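Long-range contacts in unknown protein (Galdieria sulphuraria, PDB 2NYI), which is of unknown function but is built of tandem ACT domains, a fold that in other proteins often binds small regulatory ligands: residues R92-S103 and F166-V175; G118-E127 and F139-F147. All coordinates share one frame; numbering follows the deposited sequence.

Interaction 1. Residues R92-S103 and F166-V175; sequences REYELYVEGPDS and FGVDIDLEEV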
loop_
_atom_site.group_PDB
_atom_site.type_symbol
_atom_site.label_atom_id
_atom_site.label_comp_id
_atom_site.label_asym_id
_atom_site.label_seq_id
_atom_site.Cartn_x
_atom_site.Cartn_y
_atom_site.Cartn_z
ATOM N N ARG A 92 -3.907 -20.762 -2.284
ATOM C CA ARG A 92 -4.574 -20.022 -3.362
ATOM C C ARG A 92 -4.913 -18.608 -2.850
ATOM O O ARG A 92 -4.968 -18.374 -1.635
ATOM C CB ARG A 92 -5.850 -20.748 -3.834
ATOM C CG ARG A 92 -5.628 -22.136 -4.521
ATOM C CD ARG A 92 -4.800 -22.030 -5.806
ATOM N NE ARG A 92 -4.635 -23.349 -6.439
ATOM C CZ ARG A 92 -3.706 -24.248 -6.120
ATOM N NH1 ARG A 92 -2.821 -24.001 -5.159
ATOM N NH2 ARG A 92 -3.669 -25.418 -6.769
ATOM N N GLU A 93 -5.124 -17.677 -3.775
ATOM C CA GLU A 93 -5.489 -16.329 -3.388
ATOM C C GLU A 93 -6.964 -16.114 -3.634
ATOM O O GLU A 93 -7.564 -16.727 -4.547
ATOM C CB GLU A 93 -4.621 -15.309 -4.117
ATOM C CG GLU A 93 -3.159 -15.449 -3.732
ATOM C CD GLU A 93 -2.297 -14.297 -4.228
ATOM O OE1 GLU A 93 -2.639 -13.684 -5.257
ATOM O OE2 GLU A 93 -1.260 -14.019 -3.592
ATOM N N TYR A 94 -7.539 -15.253 -2.800
ATOM C CA TYR A 94 -8.961 -15.016 -2.757
ATOM C C TYR A 94 -9.166 -13.530 -2.564
ATOM O O TYR A 94 -8.424 -12.880 -1.816
ATOM C CB TYR A 94 -9.596 -15.734 -1.564
ATOM C CG TYR A 94 -9.472 -17.243 -1.631
ATOM C CD1 TYR A 94 -10.490 -18.015 -2.156
ATOM C CD2 TYR A 94 -8.328 -17.879 -1.173
ATOM C CE1 TYR A 94 -10.378 -19.410 -2.238
ATOM C CE2 TYR A 94 -8.185 -19.288 -1.281
ATOM C CZ TYR A 94 -9.221 -20.033 -1.796
ATOM O OH TYR A 94 -9.102 -21.417 -1.868
ATOM N N GLU A 95 -10.184 -13.014 -3.221
ATOM C CA GLU A 95 -10.575 -11.619 -3.040
ATOM C C GLU A 95 -11.667 -11.620 -1.977
ATOM O O GLU A 95 -12.631 -12.400 -2.050
ATOM C CB GLU A 95 -11.075 -11.014 -4.353
ATOM C CG GLU A 95 -9.964 -10.780 -5.382
ATOM C CD GLU A 95 -9.020 -9.623 -5.003
ATOM O OE1 GLU A 95 -9.395 -8.767 -4.160
ATOM O OE2 GLU A 95 -7.900 -9.561 -5.562
ATOM N N LEU A 96 -11.481 -10.772 -0.975
ATOM C CA LEU A 96 -12.399 -10.676 0.146
ATOM C C LEU A 96 -13.009 -9.283 0.149
ATOM O O LEU A 96 -12.290 -8.271 0.022
ATOM C CB LEU A 96 -11.643 -10.971 1.453
ATOM C CG LEU A 96 -12.320 -10.680 2.805
ATOM C CD1 LEU A 96 -13.441 -11.677 3.075
ATOM C CD2 LEU A 96 -11.300 -10.784 3.899
ATOM N N TYR A 97 -14.330 -9.217 0.286
ATOM C CA TYR A 97 -15.021 -7.925 0.316
ATOM C C TYR A 97 -15.994 -7.926 1.485
ATOM O O TYR A 97 -16.677 -8.927 1.722
ATOM C CB TYR A 97 -15.793 -7.667 -0.982
ATOM C CG TYR A 97 -14.989 -7.846 -2.246
ATOM C CD1 TYR A 97 -14.164 -6.822 -2.729
ATOM C CD2 TYR A 97 -15.049 -9.042 -2.966
ATOM C CE1 TYR A 97 -13.419 -6.989 -3.899
ATOM C CE2 TYR A 97 -14.315 -9.217 -4.134
ATOM C CZ TYR A 97 -13.502 -8.190 -4.594
ATOM O OH TYR A 97 -12.776 -8.375 -5.752
ATOM N N VAL A 98 -16.009 -6.829 2.237
ATOM C CA VAL A 98 -16.903 -6.688 3.388
ATOM C C VAL A 98 -17.598 -5.337 3.262
ATOM O O VAL A 98 -16.944 -4.325 2.984
ATOM C CB VAL A 98 -16.114 -6.725 4.736
ATOM C CG1 VAL A 98 -17.057 -6.610 5.943
ATOM C CG2 VAL A 98 -15.205 -7.977 4.830
ATOM N N GLU A 99 -18.914 -5.306 3.463
ATOM C CA GLU A 99 -19.623 -4.027 3.473
ATOM C C GLU A 99 -20.797 -4.091 4.443
ATOM O O GLU A 99 -21.536 -5.080 4.461
ATOM C CB GLU A 99 -20.102 -3.680 2.059
ATOM C CG GLU A 99 -20.814 -2.336 1.947
ATOM C CD GLU A 99 -21.142 -1.963 0.515
ATOM O OE1 GLU A 99 -22.303 -1.574 0.266
ATOM O OE2 GLU A 99 -20.245 -2.052 -0.356
ATOM N N GLY A 100 -20.951 -3.043 5.249
ATOM C CA GLY A 100 -22.122 -2.885 6.105
ATOM C C GLY A 100 -21.969 -1.693 7.033
ATOM O O GLY A 100 -21.078 -0.879 6.835
ATOM N N PRO A 101 -22.828 -1.600 8.074
ATOM C CA PRO A 101 -22.689 -0.501 9.036
ATOM C C PRO A 101 -21.313 -0.592 9.688
ATOM O O PRO A 101 -20.851 -1.695 9.979
ATOM C CB PRO A 101 -23.762 -0.808 10.088
ATOM C CG PRO A 101 -24.713 -1.735 9.427
ATOM C CD PRO A 101 -23.924 -2.517 8.423
ATOM N N ASP A 102 -20.666 0.551 9.887
ATOM C CA ASP A 102 -19.421 0.598 10.646
ATOM C C ASP A 102 -19.683 0.337 12.132
ATOM O O ASP A 102 -20.743 0.684 12.660
ATOM C CB ASP A 102 -18.706 1.923 10.453
ATOM C CG ASP A 102 -17.308 1.927 11.056
ATOM O OD1 ASP A 102 -16.579 0.924 10.903
ATOM O OD2 ASP A 102 -16.932 2.933 11.676
ATOM N N SER A 103 -18.718 -0.302 12.779
ATOM C CA SER A 103 -18.747 -0.600 14.199
ATOM C C SER A 103 -17.312 -0.783 14.693
ATOM O O SER A 103 -16.394 -1.000 13.892
ATOM C CB SER A 103 -19.584 -1.853 14.467
ATOM O OG SER A 103 -18.944 -3.023 13.996
ATOM N N PHE A 166 -22.214 -8.982 13.186
ATOM C CA PHE A 166 -21.917 -7.582 12.887
ATOM C C PHE A 166 -22.831 -6.925 11.850
ATOM O O PHE A 166 -22.712 -5.725 11.611
ATOM C CB PHE A 166 -20.433 -7.428 12.505
ATOM C CG PHE A 166 -19.518 -7.572 13.681
ATOM C CD1 PHE A 166 -19.210 -6.472 14.470
ATOM C CD2 PHE A 166 -19.029 -8.822 14.050
ATOM C CE1 PHE A 166 -18.392 -6.596 15.588
ATOM C CE2 PHE A 166 -18.213 -8.955 15.177
ATOM C CZ PHE A 166 -17.897 -7.839 15.945
ATOM N N GLY A 167 -23.734 -7.704 11.252
ATOM C CA GLY A 167 -24.663 -7.198 10.233
ATOM C C GLY A 167 -23.992 -6.720 8.950
ATOM O O GLY A 167 -24.428 -5.732 8.347
ATOM N N VAL A 168 -22.926 -7.414 8.545
ATOM C CA VAL A 168 -22.200 -7.104 7.300
ATOM C C VAL A 168 -22.437 -8.142 6.189
ATOM O O VAL A 168 -22.869 -9.273 6.462
ATOM C CB VAL A 168 -20.678 -6.899 7.539
ATOM C CG1 VAL A 168 -20.428 -5.615 8.354
ATOM C CG2 VAL A 168 -20.043 -8.126 8.203
ATOM N N ASP A 169 -22.213 -7.743 4.935
ATOM C CA ASP A 169 -22.186 -8.700 3.826
ATOM C C ASP A 169 -20.738 -8.949 3.462
ATOM O O ASP A 169 -19.980 -7.994 3.250
ATOM C CB ASP A 169 -22.922 -8.183 2.607
ATOM C CG ASP A 169 -24.435 -8.214 2.785
ATOM O OD1 ASP A 169 -25.014 -9.319 2.850
ATOM O OD2 ASP A 169 -25.039 -7.128 2.855
ATOM N N ILE A 170 -20.378 -10.227 3.379
ATOM C CA ILE A 170 -19.002 -10.649 3.082
ATOM C C ILE A 170 -18.980 -11.577 1.860
ATOM O O ILE A 170 -19.773 -12.522 1.766
ATOM C CB ILE A 170 -18.344 -11.357 4.309
ATOM C CG1 ILE A 170 -18.259 -10.402 5.520
ATOM C CG2 ILE A 170 -16.944 -11.867 3.966
ATOM C CD1 ILE A 170 -17.855 -11.068 6.835
ATOM N N ASP A 171 -18.079 -11.303 0.921
ATOM C CA ASP A 171 -17.901 -12.158 -0.242
ATOM C C ASP A 171 -16.462 -12.619 -0.244
ATOM O O ASP A 171 -15.565 -11.843 0.070
ATOM C CB ASP A 171 -18.175 -11.410 -1.545
ATOM C CG ASP A 171 -19.622 -10.959 -1.670
ATOM O OD1 ASP A 171 -20.533 -11.774 -1.392
ATOM O OD2 ASP A 171 -19.836 -9.787 -2.045
ATOM N N LEU A 172 -16.255 -13.880 -0.585
ATOM C CA LEU A 172 -14.915 -14.445 -0.695
ATOM C C LEU A 172 -14.850 -15.263 -1.987
ATOM O O LEU A 172 -15.572 -16.273 -2.143
ATOM C CB LEU A 172 -14.595 -15.307 0.533
ATOM C CG LEU A 172 -13.161 -15.833 0.637
ATOM C CD1 LEU A 172 -12.183 -14.705 0.907
ATOM C CD2 LEU A 172 -13.070 -16.927 1.729
ATOM N N GLU A 173 -14.032 -14.797 -2.931
ATOM C CA GLU A 173 -14.001 -15.386 -4.274
ATOM C C GLU A 173 -12.565 -15.742 -4.652
ATOM O O GLU A 173 -11.678 -14.886 -4.604
ATOM C CB GLU A 173 -14.599 -14.414 -5.302
ATOM C CG GLU A 173 -16.063 -14.016 -5.072
ATOM C CD GLU A 173 -17.076 -15.073 -5.522
ATOM O OE1 GLU A 173 -17.032 -15.494 -6.701
ATOM O OE2 GLU A 173 -17.934 -15.465 -4.698
ATOM N N GLU A 174 -12.340 -17.000 -5.027
ATOM C CA GLU A 174 -11.010 -17.437 -5.438
ATOM C C GLU A 174 -10.515 -16.691 -6.675
ATOM O O GLU A 174 -11.280 -16.443 -7.606
ATOM C CB GLU A 174 -10.992 -18.942 -5.675
ATOM C CG GLU A 174 -9.615 -19.456 -5.928
ATOM C CD GLU A 174 -9.602 -20.954 -6.149
ATOM O OE1 GLU A 174 -10.631 -21.500 -6.598
ATOM O OE2 GLU A 174 -8.558 -21.565 -5.888
ATOM N N VAL A 175 -9.242 -16.307 -6.664
ATOM C CA VAL A 175 -8.611 -15.689 -7.828
ATOM C C VAL A 175 -8.236 -16.810 -8.783
ATOM O O VAL A 175 -7.668 -17.814 -8.352
ATOM C CB VAL A 175 -7.325 -14.921 -7.455
ATOM C CG1 VAL A 175 -6.619 -14.421 -8.709
ATOM C CG2 VAL A 175 -7.642 -13.739 -6.509
HETATM O O HOH W 1 -5.193 -18.312 -6.549
HETATM O O HOH W 2 -24.176 -4.876 3.772
HETATM O O HOH W 3 -20.649 -3.773 11.834
#

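Interaction 2. Residues G118-E127 and F139-F147; sequences GANIVELETE and FRMGSRVAF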
loop_
_atom_site.group_PDB
_atom_site.type_symbol
_atom_site.label_atom_id
_atom_site.label_comp_id
_atom_site.label_asym_id
_atom_site.label_seq_id
_atom_site.Cartn_x
_atom_site.Cartn_y
_atom_site.Cartn_z
ATOM N N GLY A 118 -4.989 -19.277 9.506
ATOM C CA GLY A 118 -3.654 -19.162 8.925
ATOM C C GLY A 118 -3.569 -18.479 7.561
ATOM O O GLY A 118 -2.609 -18.702 6.801
ATOM N N ALA A 119 -4.567 -17.658 7.250
ATOM C CA ALA A 119 -4.605 -16.891 6.010
ATOM C C ALA A 119 -3.637 -15.724 6.112
ATOM O O ALA A 119 -3.569 -15.053 7.164
ATOM C CB ALA A 119 -6.032 -16.393 5.725
ATOM N N ASN A 120 -2.863 -15.488 5.054
ATOM C CA ASN A 120 -2.039 -14.287 4.995
ATOM C C ASN A 120 -2.736 -13.217 4.171
ATOM O O ASN A 120 -3.364 -13.511 3.169
ATOM C CB ASN A 120 -0.652 -14.556 4.417
ATOM C CG ASN A 120 0.292 -13.395 4.623
ATOM O OD1 ASN A 120 0.636 -13.045 5.759
ATOM N ND2 ASN A 120 0.723 -12.784 3.523
ATOM N N ILE A 121 -2.635 -11.980 4.628
ATOM C CA ILE A 121 -3.235 -10.866 3.914
ATOM C C ILE A 121 -2.184 -10.275 2.974
ATOM O O ILE A 121 -1.088 -9.892 3.409
ATOM C CB ILE A 121 -3.788 -9.802 4.901
ATOM C CG1 ILE A 121 -4.813 -10.435 5.865
ATOM C CG2 ILE A 121 -4.432 -8.647 4.120
ATOM C CD1 ILE A 121 -5.333 -9.475 6.945
ATOM N N VAL A 122 -2.513 -10.227 1.687
ATOM C CA VAL A 122 -1.580 -9.758 0.668
ATOM C C VAL A 122 -1.828 -8.279 0.339
ATOM O O VAL A 122 -0.878 -7.523 0.099
ATOM C CB VAL A 122 -1.681 -10.619 -0.621
ATOM C CG1 VAL A 122 -0.609 -10.193 -1.625
ATOM C CG2 VAL A 122 -1.524 -12.099 -0.274
ATOM N N GLU A 123 -3.105 -7.884 0.326
ATOM C CA GLU A 123 -3.502 -6.491 0.028
ATOM C C GLU A 123 -4.670 -6.187 0.939
ATOM O O GLU A 123 -5.467 -7.074 1.215
ATOM C CB GLU A 123 -3.995 -6.347 -1.428
ATOM C CG GLU A 123 -3.114 -6.989 -2.507
ATOM C CD GLU A 123 -3.736 -6.944 -3.915
ATOM O OE1 GLU A 123 -4.788 -6.288 -4.105
ATOM O OE2 GLU A 123 -3.161 -7.568 -4.833
ATOM N N LEU A 124 -4.806 -4.931 1.392
ATOM C CA LEU A 124 -5.943 -4.576 2.232
ATOM C C LEU A 124 -6.209 -3.094 2.110
ATOM O O LEU A 124 -5.282 -2.294 2.153
ATOM C CB LEU A 124 -5.678 -4.936 3.705
ATOM C CG LEU A 124 -6.693 -4.346 4.702
ATOM C CD1 LEU A 124 -7.974 -5.107 4.550
ATOM C CD2 LEU A 124 -6.192 -4.417 6.119
ATOM N N GLU A 125 -7.462 -2.738 1.911
ATOM C CA GLU A 125 -7.896 -1.358 2.154
ATOM C C GLU A 125 -9.252 -1.343 2.819
ATOM O O GLU A 125 -10.129 -2.180 2.514
ATOM C CB GLU A 125 -7.889 -0.495 0.880
ATOM C CG GLU A 125 -8.686 -1.007 -0.311
ATOM C CD GLU A 125 -8.493 -0.124 -1.575
ATOM O OE1 GLU A 125 -8.280 1.112 -1.438
ATOM O OE2 GLU A 125 -8.548 -0.680 -2.699
ATOM N N THR A 126 -9.416 -0.420 3.759
ATOM C CA THR A 126 -10.721 -0.193 4.363
ATOM C C THR A 126 -11.029 1.305 4.265
ATOM O O THR A 126 -10.111 2.157 4.197
ATOM C CB THR A 126 -10.829 -0.676 5.865
ATOM O OG1 THR A 126 -10.108 0.216 6.709
ATOM C CG2 THR A 126 -10.266 -2.099 6.071
ATOM N N GLU A 127 -12.316 1.604 4.236
ATOM C CA GLU A 127 -12.796 2.988 4.245
ATOM C C GLU A 127 -14.083 3.056 5.019
ATOM O O GLU A 127 -14.792 2.047 5.154
ATOM C CB GLU A 127 -13.001 3.531 2.826
ATOM C CG GLU A 127 -13.991 2.786 1.985
ATOM C CD GLU A 127 -14.228 3.442 0.622
ATOM O OE1 GLU A 127 -13.823 4.613 0.428
ATOM O OE2 GLU A 127 -14.812 2.767 -0.251
ATOM N N PHE A 139 -19.099 1.047 6.197
ATOM C CA PHE A 139 -17.762 0.481 6.253
ATOM C C PHE A 139 -17.593 -0.375 5.012
ATOM O O PHE A 139 -18.480 -1.157 4.678
ATOM C CB PHE A 139 -17.600 -0.365 7.517
ATOM C CG PHE A 139 -16.366 -1.245 7.510
ATOM C CD1 PHE A 139 -15.124 -0.729 7.888
ATOM C CD2 PHE A 139 -16.459 -2.587 7.118
ATOM C CE1 PHE A 139 -13.960 -1.549 7.877
ATOM C CE2 PHE A 139 -15.333 -3.412 7.120
ATOM C CZ PHE A 139 -14.075 -2.890 7.498
ATOM N N ARG A 140 -16.459 -0.223 4.321
ATOM C CA ARG A 140 -16.128 -1.101 3.200
ATOM C C ARG A 140 -14.716 -1.624 3.368
ATOM O O ARG A 140 -13.827 -0.870 3.758
ATOM C CB ARG A 140 -16.213 -0.342 1.877
ATOM C CG ARG A 140 -17.640 -0.044 1.403
ATOM C CD ARG A 140 -17.652 0.068 -0.115
ATOM N NE ARG A 140 -18.725 0.928 -0.606
ATOM C CZ ARG A 140 -18.538 2.084 -1.240
ATOM N NH1 ARG A 140 -17.309 2.536 -1.481
ATOM N NH2 ARG A 140 -19.586 2.789 -1.640
HETATM N N MSE A 141 -14.527 -2.911 3.092
HETATM C CA MSE A 141 -13.192 -3.502 3.125
HETATM C C MSE A 141 -12.962 -4.309 1.867
HETATM O O MSE A 141 -13.821 -5.064 1.436
HETATM C CB MSE A 141 -13.025 -4.381 4.356
HETATM C CG MSE A 141 -11.764 -5.195 4.329
HETATM SE SE MSE A 141 -11.584 -6.203 5.970
HETATM C CE MSE A 141 -10.785 -7.504 5.289
ATOM N N GLY A 142 -11.802 -4.135 1.257
ATOM C CA GLY A 142 -11.435 -4.954 0.107
ATOM C C GLY A 142 -10.056 -5.513 0.373
ATOM O O GLY A 142 -9.145 -4.780 0.777
ATOM N N SER A 143 -9.875 -6.802 0.126
ATOM C CA SER A 143 -8.641 -7.437 0.539
ATOM C C SER A 143 -8.307 -8.597 -0.415
ATOM O O SER A 143 -9.207 -9.190 -1.029
ATOM C CB SER A 143 -8.822 -7.965 1.968
ATOM O OG SER A 143 -7.583 -8.295 2.580
ATOM N N ARG A 144 -7.018 -8.884 -0.548
ATOM C CA ARG A 144 -6.577 -10.137 -1.155
ATOM C C ARG A 144 -5.894 -10.954 -0.070
ATOM O O ARG A 144 -4.974 -10.468 0.616
ATOM C CB ARG A 144 -5.626 -9.863 -2.311
ATOM C CG ARG A 144 -5.343 -11.059 -3.214
ATOM C CD ARG A 144 -4.429 -10.561 -4.319
ATOM N NE ARG A 144 -4.149 -11.535 -5.364
ATOM C CZ ARG A 144 -4.632 -11.473 -6.604
ATOM N NH1 ARG A 144 -5.452 -10.490 -6.961
ATOM N NH2 ARG A 144 -4.297 -12.405 -7.487
ATOM N N VAL A 145 -6.359 -12.190 0.102
ATOM C CA VAL A 145 -5.841 -13.083 1.141
ATOM C C VAL A 145 -5.417 -14.409 0.519
ATOM O O VAL A 145 -5.862 -14.750 -0.572
ATOM C CB VAL A 145 -6.901 -13.342 2.277
ATOM C CG1 VAL A 145 -7.349 -12.021 2.912
ATOM C CG2 VAL A 145 -8.123 -14.165 1.755
ATOM N N ALA A 146 -4.542 -15.140 1.208
ATOM C CA ALA A 146 -4.038 -16.407 0.697
ATOM C C ALA A 146 -4.096 -17.464 1.782
ATOM O O ALA A 146 -3.656 -17.238 2.916
ATOM C CB ALA A 146 -2.606 -16.258 0.187
ATOM N N PHE A 147 -4.622 -18.626 1.409
ATOM C CA PHE A 147 -4.646 -19.776 2.298
ATOM C C PHE A 147 -4.841 -21.062 1.505
ATOM O O PHE A 147 -5.275 -21.025 0.337
ATOM C CB PHE A 147 -5.728 -19.612 3.382
ATOM C CG PHE A 147 -7.121 -19.418 2.839
ATOM C CD1 PHE A 147 -7.867 -20.510 2.398
ATOM C CD2 PHE A 147 -7.691 -18.142 2.778
ATOM C CE1 PHE A 147 -9.145 -20.347 1.900
ATOM C CE2 PHE A 147 -8.969 -17.959 2.273
ATOM C CZ PHE A 147 -9.714 -19.060 1.850
#

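Interaction 1. Residues R92-S103 and F166-V175
Leu96 and Ile170 lie alongside each other on the helix-covered face of two antiparallel strands, CD1 of Leu96 resting 3.6 Å from CG2 of Ile170. The isopropyl end of Leu96 reaches this diagonal neighbour because CG stands anti to the backbone N (chi1 169°). Val98 continues the row, its CG2 4.0 Å from CG1 of Ile170; in the other direction CD1 of Leu172 meets CB of Tyr94 at 3.7 Å. The Tyr94 ring then runs obliquely across Glu174, with CE1 3.5 Å from Glu174 CB and the ring and carboxylate planes only 5° apart, and it also stacks with Phe147 of strand 137-148. Replacing Tyr94 by an alanine would probably strip the apolar cover from the Glu174 methylenes and leave Phe147 without its stacking partner. Seven backbone hydrogen bonds join the strands, from Val175 N to Glu93 O (2.7 Å) at one end to Asp169 N and Glu99 O at the other. The opposite face is largely acidic: Glu95, Glu99, Asp169, Asp171 and Glu173 share it with Tyr97, though Glu95 OE2, like nearby Glu93 OE1, makes a salt bridge to Arg144. At the far edge one water donates to Glu99 O and Asp169 OD2. Within the second ACT-like fold, strand 137-148 flanks 91-99 on its other side, while helix 152-166 covers Ile170 and Leu172, and helix 106-116 meets Leu96.

Interaction 2. Residues G118-E127 and F139-F147
Arg140 offers the edge of its guanidinium to Glu127: OE2 lies near that plane, 2.8 Å from Arg140 NH1, although the carboxylate is turned 63° to it and the N-H points poorly, so the hydrogen bond within this salt bridge is weak. The pair belongs to the beta hairpin of strands 120-130 and 137-148, the central two strands, in chain order, of an ACT-like beta-alpha-beta-beta-alpha-beta unit. Arg144 and Glu123 also run side by side, but here OE2 sits well out of the guanidinium plane and touches Arg144 CD at 3.3 Å; the guanidinium instead makes salt bridges to Glu93 and Glu95. Of the two phenyl rings, Phe139 meets Thr126 CB with its CE1, and Phe147, stacked with Tyr94 of strand 91-99, meets Ala119 CB with its CD2, both at 3.8 Å and both obliquely. Leu124 CD1 packs against CG and CE of Met141, a selenomethionine, on the face that also carries Phe139, and helix 106-116 approaches that face through Val110. The outer edge of strand 120-130 lies at the interface with the second subunit: Glu125 and Thr126 pair antiparallel with one of its strands, and Thr126 OG1 is hydrogen-bonded to Ser36 OG of that subunit. Near the start of strand 120-130, away from the turn, a classic beta bulge shifts the register by one: two residues, Val122 and Glu123, stand opposite the single Arg144, whose O takes a short bond from Val122 N (2.7 Å) and a longer one from Glu123 N (3.2 Å), the latter on a lone pair. Next to it Ser143, with OG anti to the backbone N (chi1 -165°), donates to Glu123 O at 2.8 Å in the carbonyl plane, while Arg144 N reaches the same oxygen from above that plane.

Interactions 1 and 2 are two seams of one antiparallel sheet, their centres about 9 Å apart. They illustrate how sheet order can differ from chain order: the strands read 120-130, 137-148, 91-99, 169-174, or 2-3-1-4. Along the chain, both halves of interaction 2 fall between the halves of interaction 1: the hairpin forms among residues close in sequence, whereas the last strand returns after helix 152-166 to pair with the first. The seams are tied by backbone pairing of strands 91-99 and 137-148, and by a salt bridge between Glu93 OE1 and Arg144 NE (2.6 Å). Interaction 1 closes one margin of the domain; interaction 2 lies beside the margin where the sheet continues into the second subunit.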